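Local coordinates for hexapeptide transferase family protein (Anaplasma phagocytophilum, PDB 3IXC) that probably acts as a transferase and binds magnesium at the subunit interfaces of a left-handed beta-helix trimer, at residues Cys108-Gly116 with Ser125-Met133; Gly99-Ser107 with Leu176-Ile184. All blocks are in the same frame, centred on the assembly; numbering follows the deposited sequence.

Contact 1 (Cys108-Gly116 with Ser125-Met133); sequences CILHACTLG and SIVMDRAVM. With MG (magnesium ion), chain B.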
loop_
_atom_site.group_PDB
_atom_site.type_symbol
_atom_site.label_atom_id
_atom_site.label_comp_id
_atom_site.label_asym_id
_atom_site.label_seq_id
_atom_site.Cartn_x
_atom_site.Cartn_y
_atom_site.Cartn_z
ATOM N N CYS A 108 2.967 -4.461 3.532
ATOM C CA CYS A 108 2.661 -4.592 4.951
ATOM C C CYS A 108 2.778 -3.238 5.649
ATOM O O CYS A 108 3.328 -2.295 5.091
ATOM C CB CYS A 108 3.596 -5.597 5.614
ATOM S SG CYS A 108 3.204 -7.308 5.164
ATOM N N ILE A 109 2.227 -3.149 6.859
ATOM C CA ILE A 109 2.460 -1.997 7.724
ATOM C C ILE A 109 2.916 -2.567 9.060
ATOM O O ILE A 109 2.204 -3.372 9.667
ATOM C CB ILE A 109 1.199 -1.115 7.939
ATOM C CG1 ILE A 109 0.485 -0.802 6.622
ATOM C CG2 ILE A 109 1.598 0.208 8.638
ATOM C CD1 ILE A 109 -0.924 -0.198 6.818
ATOM N N LEU A 110 4.115 -2.182 9.489
ATOM C CA LEU A 110 4.676 -2.654 10.768
ATOM C C LEU A 110 4.857 -1.458 11.678
ATOM O O LEU A 110 5.497 -0.477 11.286
ATOM C CB LEU A 110 6.024 -3.351 10.560
ATOM C CG LEU A 110 6.097 -4.466 9.514
ATOM C CD1 LEU A 110 7.524 -5.028 9.439
ATOM C CD2 LEU A 110 5.092 -5.560 9.833
ATOM N N HIS A 111 4.286 -1.553 12.877
ATOM C CA HIS A 111 4.287 -0.508 13.906
ATOM C C HIS A 111 4.726 -0.960 15.329
ATOM O O HIS A 111 4.120 -1.810 15.908
ATOM C CB HIS A 111 2.864 -0.014 14.097
ATOM C CG HIS A 111 2.652 1.388 13.692
ATOM N ND1 HIS A 111 1.982 2.290 14.473
ATOM C CD2 HIS A 111 3.028 2.052 12.588
ATOM C CE1 HIS A 111 1.935 3.447 13.847
ATOM N NE2 HIS A 111 2.562 3.324 12.702
ATOM N N ALA A 112 5.613 -0.239 15.933
ATOM C CA ALA A 112 6.436 -0.669 17.091
ATOM C C ALA A 112 6.301 -2.128 17.555
ATOM O O ALA A 112 5.875 -2.395 18.682
ATOM C CB ALA A 112 6.224 0.292 18.266
ATOM N N CYS A 113 6.694 -3.060 16.694
ATOM C CA CYS A 113 6.546 -4.484 16.981
ATOM C C CYS A 113 7.893 -5.196 17.061
ATOM O O CYS A 113 8.936 -4.620 16.747
ATOM C CB CYS A 113 5.657 -5.152 15.927
ATOM S SG CYS A 113 6.261 -4.996 14.217
ATOM N N THR A 114 7.860 -6.455 17.482
ATOM C CA THR A 114 9.069 -7.268 17.561
ATOM C C THR A 114 8.839 -8.560 16.791
ATOM O O THR A 114 7.893 -9.292 17.078
ATOM C CB THR A 114 9.423 -7.581 19.027
ATOM O OG1 THR A 114 9.607 -6.352 19.736
ATOM C CG2 THR A 114 10.699 -8.414 19.120
ATOM N N LEU A 115 9.701 -8.830 15.811
ATOM C CA LEU A 115 9.583 -10.038 14.986
ATOM C C LEU A 115 10.837 -10.880 15.160
ATOM O O LEU A 115 11.946 -10.434 14.842
ATOM C CB LEU A 115 9.376 -9.670 13.506
ATOM C CG LEU A 115 8.308 -8.618 13.164
ATOM C CD1 LEU A 115 8.244 -8.408 11.665
ATOM C CD2 LEU A 115 6.912 -8.988 13.715
ATOM N N GLY A 116 10.663 -12.088 15.687
ATOM C CA GLY A 116 11.798 -12.968 15.961
ATOM C C GLY A 116 12.399 -13.531 14.693
ATOM O O GLY A 116 11.819 -13.417 13.604
ATOM N N SER A 125 -0.328 -7.517 5.352
ATOM C CA SER A 125 -0.630 -7.598 6.789
ATOM C C SER A 125 -0.259 -6.323 7.535
ATOM O O SER A 125 0.599 -5.555 7.095
ATOM C CB SER A 125 0.089 -8.789 7.440
ATOM O OG SER A 125 -0.402 -10.021 6.928
ATOM N N ILE A 126 -0.915 -6.115 8.673
ATOM C CA ILE A 126 -0.674 -4.973 9.547
ATOM C C ILE A 126 -0.304 -5.547 10.903
ATOM O O ILE A 126 -1.019 -6.408 11.422
ATOM C CB ILE A 126 -1.932 -4.086 9.683
ATOM C CG1 ILE A 126 -2.376 -3.553 8.312
ATOM C CG2 ILE A 126 -1.681 -2.937 10.677
ATOM C CD1 ILE A 126 -3.714 -2.795 8.345
ATOM N N VAL A 127 0.825 -5.105 11.454
ATOM C CA VAL A 127 1.265 -5.548 12.784
ATOM C C VAL A 127 1.331 -4.302 13.657
ATOM O O VAL A 127 2.095 -3.369 13.369
ATOM C CB VAL A 127 2.636 -6.266 12.733
ATOM C CG1 VAL A 127 3.030 -6.772 14.121
ATOM C CG2 VAL A 127 2.577 -7.445 11.754
ATOM N N MET A 128 0.537 -4.299 14.730
ATOM C CA MET A 128 0.323 -3.104 15.557
ATOM C C MET A 128 1.337 -2.986 16.696
ATOM O O MET A 128 2.074 -3.937 16.989
ATOM C CB MET A 128 -1.105 -3.088 16.129
ATOM C CG MET A 128 -2.228 -3.139 15.088
ATOM S SD MET A 128 -2.543 -1.600 14.208
ATOM C CE MET A 128 -3.194 -0.572 15.519
ATOM N N ASP A 129 1.346 -1.814 17.335
ATOM C CA ASP A 129 2.239 -1.504 18.455
ATOM C C ASP A 129 2.251 -2.613 19.498
ATOM O O ASP A 129 1.201 -3.110 19.907
ATOM C CB ASP A 129 1.830 -0.177 19.122
ATOM C CG ASP A 129 2.382 1.061 18.404
ATOM O OD1 ASP A 129 3.172 0.929 17.446
ATOM O OD2 ASP A 129 2.034 2.185 18.820
ATOM N N ARG A 130 3.451 -2.999 19.920
ATOM C CA ARG A 130 3.650 -3.958 21.012
ATOM C C ARG A 130 3.337 -5.414 20.640
ATOM O O ARG A 130 3.541 -6.309 21.456
ATOM C CB ARG A 130 2.891 -3.548 22.295
ATOM C CG ARG A 130 3.345 -2.228 22.907
ATOM C CD ARG A 130 2.600 -1.909 24.208
ATOM N NE ARG A 130 1.239 -1.428 23.967
ATOM C CZ ARG A 130 0.136 -2.163 24.097
ATOM N NH1 ARG A 130 0.210 -3.434 24.476
ATOM N NH2 ARG A 130 -1.050 -1.616 23.856
ATOM N N ALA A 131 2.861 -5.667 19.418
ATOM C CA ALA A 131 2.698 -7.053 18.981
ATOM C C ALA A 131 4.063 -7.736 18.881
ATOM O O ALA A 131 5.080 -7.088 18.631
ATOM C CB ALA A 131 1.938 -7.137 17.653
ATOM N N VAL A 132 4.080 -9.044 19.107
ATOM C CA VAL A 132 5.313 -9.825 19.055
ATOM C C VAL A 132 5.059 -11.065 18.222
ATOM O O VAL A 132 4.058 -11.755 18.421
ATOM C CB VAL A 132 5.782 -10.262 20.472
ATOM C CG1 VAL A 132 6.993 -11.206 20.384
ATOM C CG2 VAL A 132 6.106 -9.045 21.336
ATOM N N MET A 133 5.957 -11.340 17.281
ATOM C CA MET A 133 6.016 -12.656 16.667
ATOM C C MET A 133 7.272 -13.345 17.184
ATOM O O MET A 133 8.385 -12.828 17.039
ATOM C CB MET A 133 6.023 -12.563 15.138
ATOM C CG MET A 133 4.695 -12.068 14.580
ATOM S SD MET A 133 4.650 -12.038 12.785
ATOM C CE MET A 133 4.677 -13.796 12.420
HETATM MG MG MG B . 3.150 5.600 12.359
HETATM O O HOH W 1 -0.175 0.697 16.387
HETATM O O HOH W 2 6.718 -5.508 20.455
HETATM O O HOH W 3 2.420 7.403 12.675
#
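V127 packs against L110 and C113, with one methyl group for each. CG2 of V127 meets CD2 of L110 at 3.7 Å, and these two side chains run alongside each other. CG1 of V127 packs against CB of C113 at 3.6 Å and also touches its SG. It is anti to the backbone N (chi1 -177°), which turns it toward C113 while CG2 serves L110. I109 and I126 make a second side-by-side pair, CD1 to CG1. Further along, CD2 of L115 lies against CB, CG and SD of M133, all three at about the same distance.

Backbone hydrogen bonds between parallel strands hold these pairs in step. V127 N donates to I109 O at 2.8 Å, and H111 N donates to V127 O. After the corner, M133 N donates to T114 O and G116 N to M133 O. These are successive coils of a left-handed parallel beta-helix, the hexapeptide-repeat fold. The pairing shifts by one residue at the corner, where M128 to A131 form a type II turn. There R130 N bonds to A112 O at 2.8 Å, 41° out of the carbonyl plane.

At this corner D129 OD1 sits 3.2 Å from CB of A112. The planes of the D129 carboxylate and the H111 ring are tilted by only 19°, and OD1 comes to the ring obliquely. A water accepts from both H111 ND1 and D129 N, tying the ring to the next coil. The other ring nitrogen, NE2 of H111, binds magnesium at 2.4 Å. H88 of the same chain and H106 of the second subunit complete the protein ligands, and a water is also bound. S125 OG bonds to G122 O, just before it in the chain, and to S143 N on the next coil.

Contact 2 (Gly99-Ser107 with Leu176-Ile184); sequences GKFVTIGHS and LQKSAENYI. With MG (magnesium ion), chain C.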
loop_
_atom_site.group_PDB
_atom_site.type_symbol
_atom_site.label_atom_id
_atom_site.label_comp_id
_atom_site.label_asym_id
_atom_site.label_seq_id
_atom_site.Cartn_x
_atom_site.Cartn_y
_atom_site.Cartn_z
ATOM N N GLY A 99 14.149 -9.453 13.457
ATOM C CA GLY A 99 15.273 -10.382 13.595
ATOM C C GLY A 99 15.890 -10.792 12.271
ATOM O O GLY A 99 15.742 -10.097 11.256
ATOM N N LYS A 100 16.581 -11.929 12.302
ATOM C CA LYS A 100 17.328 -12.448 11.165
ATOM C C LYS A 100 16.464 -13.367 10.316
ATOM O O LYS A 100 15.615 -14.082 10.836
ATOM C CB LYS A 100 18.539 -13.245 11.658
ATOM C CG LYS A 100 19.484 -12.482 12.549
ATOM C CD LYS A 100 20.617 -13.410 12.950
ATOM C CE LYS A 100 21.481 -12.815 14.033
ATOM N NZ LYS A 100 22.507 -13.802 14.478
ATOM N N PHE A 101 16.699 -13.356 9.004
ATOM C CA PHE A 101 16.023 -14.281 8.078
ATOM C C PHE A 101 14.504 -14.206 8.173
ATOM O O PHE A 101 13.805 -15.218 8.088
ATOM C CB PHE A 101 16.567 -15.711 8.262
ATOM C CG PHE A 101 18.058 -15.787 8.140
ATOM C CD1 PHE A 101 18.679 -15.599 6.905
ATOM C CD2 PHE A 101 18.846 -16.010 9.265
ATOM C CE1 PHE A 101 20.074 -15.648 6.791
ATOM C CE2 PHE A 101 20.232 -16.058 9.162
ATOM C CZ PHE A 101 20.847 -15.882 7.925
ATOM N N VAL A 102 14.011 -12.978 8.346
ATOM C CA VAL A 102 12.580 -12.691 8.415
ATOM C C VAL A 102 12.096 -12.354 7.004
ATOM O O VAL A 102 12.819 -11.722 6.223
ATOM C CB VAL A 102 12.304 -11.497 9.367
ATOM C CG1 VAL A 102 10.865 -10.981 9.218
ATOM C CG2 VAL A 102 12.553 -11.903 10.819
ATOM N N THR A 103 10.880 -12.794 6.680
ATOM C CA THR A 103 10.234 -12.431 5.420
ATOM C C THR A 103 9.034 -11.549 5.734
ATOM O O THR A 103 8.135 -11.963 6.487
ATOM C CB THR A 103 9.774 -13.685 4.637
ATOM O OG1 THR A 103 10.924 -14.426 4.188
ATOM C CG2 THR A 103 8.942 -13.287 3.398
ATOM N N ILE A 104 9.050 -10.327 5.189
ATOM C CA ILE A 104 7.895 -9.438 5.273
ATOM C C ILE A 104 7.376 -9.207 3.858
ATOM O O ILE A 104 8.074 -8.671 3.000
ATOM C CB ILE A 104 8.229 -8.107 5.991
ATOM C CG1 ILE A 104 8.598 -8.390 7.449
ATOM C CG2 ILE A 104 7.034 -7.125 5.920
ATOM C CD1 ILE A 104 9.679 -7.487 8.005
ATOM N N GLY A 105 6.142 -9.656 3.626
ATOM C CA GLY A 105 5.534 -9.592 2.302
ATOM C C GLY A 105 5.212 -8.187 1.810
ATOM O O GLY A 105 5.376 -7.197 2.538
ATOM N N HIS A 106 4.751 -8.100 0.565
ATOM C CA HIS A 106 4.490 -6.783 -0.044
ATOM C C HIS A 106 3.444 -6.023 0.747
ATOM O O HIS A 106 2.501 -6.620 1.283
ATOM C CB HIS A 106 3.959 -6.906 -1.475
ATOM C CG HIS A 106 4.639 -7.958 -2.294
ATOM N ND1 HIS A 106 5.854 -7.751 -2.913
ATOM C CD2 HIS A 106 4.263 -9.221 -2.608
ATOM C CE1 HIS A 106 6.201 -8.845 -3.567
ATOM N NE2 HIS A 106 5.256 -9.754 -3.396
ATOM N N SER A 107 3.614 -4.706 0.803
ATOM C CA SER A 107 2.554 -3.797 1.242
ATOM C C SER A 107 2.038 -4.104 2.647
ATOM O O SER A 107 0.830 -4.044 2.917
ATOM C CB SER A 107 1.414 -3.780 0.222
ATOM O OG SER A 107 1.907 -3.391 -1.049
ATOM N N LEU A 176 10.286 -21.158 6.095
ATOM C CA LEU A 176 10.684 -19.912 6.757
ATOM C C LEU A 176 12.127 -19.555 6.398
ATOM O O LEU A 176 12.407 -18.431 5.955
ATOM C CB LEU A 176 10.508 -20.017 8.271
ATOM C CG LEU A 176 9.112 -20.413 8.764
ATOM C CD1 LEU A 176 9.150 -20.708 10.263
ATOM C CD2 LEU A 176 8.057 -19.342 8.445
ATOM N N GLN A 177 13.039 -20.515 6.551
ATOM C CA GLN A 177 14.434 -20.263 6.188
ATOM C C GLN A 177 14.623 -20.208 4.676
ATOM O O GLN A 177 15.395 -19.389 4.181
ATOM C CB GLN A 177 15.388 -21.290 6.819
ATOM C CG GLN A 177 16.887 -21.035 6.561
ATOM C CD GLN A 177 17.438 -19.736 7.175
ATOM O OE1 GLN A 177 16.866 -19.179 8.116
ATOM N NE2 GLN A 177 18.571 -19.269 6.649
ATOM N N LYS A 178 13.917 -21.074 3.947
ATOM C CA LYS A 178 14.031 -21.099 2.486
ATOM C C LYS A 178 13.623 -19.773 1.840
ATOM O O LYS A 178 14.320 -19.275 0.957
ATOM C CB LYS A 178 13.236 -22.263 1.887
ATOM C CG LYS A 178 13.515 -22.527 0.412
ATOM C CD LYS A 178 14.983 -22.844 0.149
ATOM C CE LYS A 178 15.229 -23.077 -1.331
ATOM N NZ LYS A 178 16.468 -22.390 -1.777
ATOM N N SER A 179 12.507 -19.202 2.292
ATOM C CA SER A 179 12.070 -17.892 1.800
ATOM C C SER A 179 13.167 -16.847 1.944
ATOM O O SER A 179 13.449 -16.101 1.000
ATOM C CB SER A 179 10.822 -17.427 2.558
ATOM O OG SER A 179 10.411 -16.147 2.114
ATOM N N ALA A 180 13.789 -16.799 3.122
ATOM C CA ALA A 180 14.838 -15.812 3.387
ATOM C C ALA A 180 16.046 -16.044 2.468
ATOM O O ALA A 180 16.568 -15.101 1.877
ATOM C CB ALA A 180 15.251 -15.842 4.863
ATOM N N GLU A 181 16.476 -17.299 2.338
ATOM C CA GLU A 181 17.601 -17.621 1.459
ATOM C C GLU A 181 17.304 -17.299 -0.014
ATOM O O GLU A 181 18.160 -16.772 -0.737
ATOM C CB GLU A 181 18.018 -19.084 1.646
ATOM C CG GLU A 181 18.665 -19.364 3.013
ATOM C CD GLU A 181 19.969 -18.594 3.260
ATOM O OE1 GLU A 181 20.670 -18.211 2.290
ATOM O OE2 GLU A 181 20.303 -18.376 4.448
ATOM N N ASN A 182 16.075 -17.584 -0.440
ATOM C CA ASN A 182 15.648 -17.256 -1.797
ATOM C C ASN A 182 15.780 -15.767 -2.065
ATOM O O ASN A 182 16.256 -15.366 -3.130
ATOM C CB ASN A 182 14.196 -17.685 -2.038
ATOM C CG ASN A 182 14.022 -19.189 -2.131
ATOM O OD1 ASN A 182 14.991 -19.955 -2.194
ATOM N ND2 ASN A 182 12.763 -19.627 -2.139
ATOM N N TYR A 183 15.368 -14.954 -1.088
ATOM C CA TYR A 183 15.397 -13.504 -1.252
ATOM C C TYR A 183 16.808 -12.932 -1.251
ATOM O O TYR A 183 17.089 -11.967 -1.980
ATOM C CB TYR A 183 14.477 -12.797 -0.236
ATOM C CG TYR A 183 13.221 -12.323 -0.917
ATOM C CD1 TYR A 183 13.182 -11.069 -1.530
ATOM C CD2 TYR A 183 12.104 -13.151 -1.028
ATOM C CE1 TYR A 183 12.043 -10.641 -2.213
ATOM C CE2 TYR A 183 10.967 -12.731 -1.713
ATOM C CZ TYR A 183 10.951 -11.472 -2.293
ATOM O OH TYR A 183 9.835 -11.047 -2.963
ATOM N N ILE A 184 17.697 -13.531 -0.463
ATOM C CA ILE A 184 19.107 -13.130 -0.520
ATOM C C ILE A 184 19.619 -13.373 -1.940
ATOM O O ILE A 184 20.209 -12.474 -2.550
ATOM C CB ILE A 184 19.983 -13.870 0.522
ATOM C CG1 ILE A 184 19.522 -13.524 1.949
ATOM C CG2 ILE A 184 21.475 -13.506 0.331
ATOM C CD1 ILE A 184 20.124 -14.431 3.051
HETATM MG MG MG C . 6.102 -11.855 -4.030
HETATM O O HOH W 4 11.689 -15.902 6.307
HETATM O O HOH W 5 7.619 -12.440 -2.916
#
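Here the C-terminal helix packs against the side of the beta-helix: residues 176-184 of helix 170-188 lie over the coil segment 99-107. F101 and T103 carry the contact. CB of F101 meets CB of A180 at 3.6 Å. CG of F101 is anti to its own carbonyl carbon (chi1 -54°), which sends the ring past A180 to Q177, E181 and I184. The Q177 amide crosses one face, its plane 67° from the ring, with NE2 3.7 Å above the ring plane and offset toward the rim. CD1 of I184 approaches in the ring plane, at the CE1 edge, 3.9 Å away. OE2 of E181 comes obliquely to the same CE1. The amide is also held from the coil side, because N118 donates to OE1 of Q177 and to the carbonyl of F101.

T103 forms the polar half. Its OG1 lies 2.7 Å from OG of S179. One water bridges helix and coil. It accepts from T103 OG1 and donates to F101 O and L176 O, the last at 2.7 Å. T103 OG1 also bonds to N80, on the preceding coil. This one hydroxyl therefore meets S179, N80 and the water.

At the far end Y183 reaches toward the metal without binding it. Its OH is 2.6 Å from a water that binds magnesium, and R67 of the third subunit bonds to the same OH. H106 binds that magnesium through NE2 at 2.4 Å, while D83 holds its ND1. H88 and H111 of the third subunit supply the other protein ligands. Such an intersubunit three-histidine site, beside a helix packed on a left-handed beta-helix, is characteristic of the gamma-class carbonic anhydrase-like family.

How the contacts relate
Contacts 1 and 2 belong to neighbouring parts of one beta-helix, with centres about 15 Å apart and on opposite sides of the chain's centre. Contact 1 joins coil to coil, whereas contact 2 joins a coil to the C-terminal helix. They meet directly: L115 O lies 2.8 Å from G99 N, a probable hydrogen bond, and CD1 of L110 packs on CD1 of I104 at 3.6 Å inside the coils. Each contact holds a histidine of a different magnesium site. Each site takes H88 and H111 from one subunit and H106 from another. Contact 1 thus holds one of the pair, H111, and contact 2 the single histidine, H106.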